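Local coordinates for MIF (Toxoplasma gondii, PDB 4DH4), which belongs to the macrophage migration inhibitory factor family, small alpha/beta proteins that assemble as trimers in which a strand of one subunit extends the sheet of its neighbour, at residues A[100-104]-A[105-109]. Sequence-based numbering, arbitrary orientation.
Sequences TNKSP and SEWAM. With SO4 (sulfate ion), chain B.
A tight 3-10 turn, in which Ser-103 and Glu-106 grip each other, links strand 95-102 to the short strand 107-109. Glu-106 N bonds to Ser-103 O (3.0 Å) and Trp-107 N to Pro-104 O (3.2 Å), two successive i to i+3 bonds. In return, the Glu-106 carboxylate reaches back to the Ser-103 amide (Ser-103 N to Glu-106 OE1 3.0 Å), which meets it 47° out of the carboxylate plane, so the two residues are joined both ways. A water donates to both Glu-106 OE1 (2.8 Å) and Asn-101 O, giving the same carboxylate oxygen a second bond. The Lys-102 and Trp-107 side chains cross at about a right angle: Lys-102 CB lies in plane at the Trp-107 ring edge, and Lys-102 CG is 3.6 Å from Trp-107 CE3. Bends at chi2 (-63°) and chi3 (-65°) carry Lys-102 NZ to sulfate O3 (2.9 Å) and to Phe-99 O of the second subunit; it stays 4.1 Å from Glu-106 OE1, too far for a salt bridge, though the carboxylate may still favour its charge. Beyond the turn, residues 107-109 pair antiparallel with a strand of the second subunit, the intersubunit sheet extension characteristic of the trimeric MIF fold.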
loop_
_atom_site.group_PDB
_atom_site.type_symbol
_atom_site.label_atom_id
_atom_site.label_comp_id
_atom_site.label_asym_id
_atom_site.label_seq_id
_atom_site.Cartn_x
_atom_site.Cartn_y
_atom_site.Cartn_z
ATOM N N THR A 100 -5.163 6.098 -8.485
ATOM C CA THR A 100 -5.558 4.835 -9.104
ATOM C C THR A 100 -7.055 4.839 -9.379
ATOM O O THR A 100 -7.860 5.060 -8.465
ATOM C CB THR A 100 -5.176 3.630 -8.205
ATOM O OG1 THR A 100 -3.757 3.637 -7.967
ATOM C CG2 THR A 100 -5.570 2.312 -8.865
ATOM N N ASN A 101 -7.414 4.634 -10.645
ATOM C CA ASN A 101 -8.811 4.477 -11.036
ATOM C C ASN A 101 -9.227 3.014 -10.944
ATOM O O ASN A 101 -8.642 2.137 -11.608
ATOM C CB ASN A 101 -9.054 4.970 -12.459
ATOM C CG ASN A 101 -10.484 4.719 -12.912
ATOM O OD1 ASN A 101 -10.738 3.929 -13.832
ATOM N ND2 ASN A 101 -11.424 5.355 -12.242
ATOM N N LYS A 102 -10.228 2.755 -10.114
ATOM C CA LYS A 102 -10.742 1.407 -9.942
ATOM C C LYS A 102 -12.060 1.222 -10.671
ATOM O O LYS A 102 -12.887 2.134 -10.711
ATOM C CB LYS A 102 -10.945 1.093 -8.450
ATOM C CG LYS A 102 -9.747 1.395 -7.542
ATOM C CD LYS A 102 -8.517 0.545 -7.891
ATOM C CE LYS A 102 -8.746 -0.942 -7.648
ATOM N NZ LYS A 102 -7.443 -1.665 -7.713
ATOM N N SER A 103 -12.249 0.034 -11.242
ATOM C CA SER A 103 -13.545 -0.372 -11.772
ATOM C C SER A 103 -14.484 -0.671 -10.599
ATOM O O SER A 103 -14.015 -1.053 -9.523
ATOM C CB SER A 103 -13.389 -1.613 -12.655
ATOM O OG SER A 103 -12.528 -1.353 -13.750
ATOM N N PRO A 104 -15.807 -0.486 -10.788
ATOM C CA PRO A 104 -16.744 -0.809 -9.698
ATOM C C PRO A 104 -16.608 -2.250 -9.183
ATOM O O PRO A 104 -16.679 -2.472 -7.977
ATOM C CB PRO A 104 -18.121 -0.587 -10.336
ATOM C CG PRO A 104 -17.879 0.385 -11.428
ATOM C CD PRO A 104 -16.524 0.025 -11.976
ATOM N N SER A 105 -16.388 -3.214 -10.078
ATOM C CA SER A 105 -16.246 -4.619 -9.666
ATOM C C SER A 105 -14.988 -4.889 -8.822
ATOM O O SER A 105 -14.902 -5.923 -8.163
ATOM C CB SER A 105 -16.237 -5.543 -10.885
ATOM O OG SER A 105 -15.072 -5.295 -11.656
ATOM N N GLU A 106 -14.030 -3.960 -8.848
ATOM C CA GLU A 106 -12.769 -4.096 -8.099
ATOM C C GLU A 106 -12.847 -3.513 -6.691
ATOM O O GLU A 106 -11.844 -3.448 -5.993
ATOM C CB GLU A 106 -11.619 -3.399 -8.844
ATOM C CG GLU A 106 -11.177 -4.110 -10.109
ATOM C CD GLU A 106 -10.258 -3.275 -10.981
ATOM O OE1 GLU A 106 -10.170 -2.040 -10.791
ATOM O OE2 GLU A 106 -9.620 -3.866 -11.878
ATOM N N TRP A 107 -14.033 -3.083 -6.275
ATOM C CA TRP A 107 -14.173 -2.396 -4.998
ATOM C C TRP A 107 -15.352 -2.982 -4.234
ATOM O O TRP A 107 -16.473 -3.031 -4.752
ATOM C CB TRP A 107 -14.379 -0.896 -5.237
ATOM C CG TRP A 107 -14.035 -0.007 -4.061
ATOM C CD1 TRP A 107 -14.514 -0.099 -2.782
ATOM C CD2 TRP A 107 -13.168 1.135 -4.082
ATOM N NE1 TRP A 107 -13.976 0.904 -2.002
ATOM C CE2 TRP A 107 -13.151 1.675 -2.776
ATOM C CE3 TRP A 107 -12.386 1.740 -5.074
ATOM C CZ2 TRP A 107 -12.386 2.805 -2.438
ATOM C CZ3 TRP A 107 -11.629 2.865 -4.741
ATOM C CH2 TRP A 107 -11.637 3.385 -3.434
ATOM N N ALA A 108 -15.083 -3.450 -3.015
ATOM C CA ALA A 108 -16.113 -4.021 -2.152
ATOM C C ALA A 108 -16.252 -3.252 -0.840
ATOM O O ALA A 108 -15.284 -2.712 -0.316
ATOM C CB ALA A 108 -15.803 -5.484 -1.862
ATOM N N MET A 109 -17.476 -3.195 -0.328
ATOM C CA MET A 109 -17.722 -2.733 1.033
ATOM C C MET A 109 -18.442 -3.870 1.738
ATOM O O MET A 109 -19.505 -4.321 1.292
ATOM C CB MET A 109 -18.556 -1.451 1.040
ATOM C CG MET A 109 -18.676 -0.788 2.411
ATOM S SD MET A 109 -19.697 0.698 2.380
ATOM C CE MET A 109 -21.321 -0.037 2.197
HETATM S S SO4 B . -5.978 0.213 -4.641
HETATM O O1 SO4 B . -7.396 0.416 -4.345
HETATM O O2 SO4 B . -5.252 0.220 -3.379
HETATM O O3 SO4 B . -5.842 -1.058 -5.325
HETATM O O4 SO4 B . -5.534 1.324 -5.485
HETATM O O HOH W 1 -8.140 -0.498 -11.982
HETATM O O HOH W 2 -12.914 -4.565 -14.149
#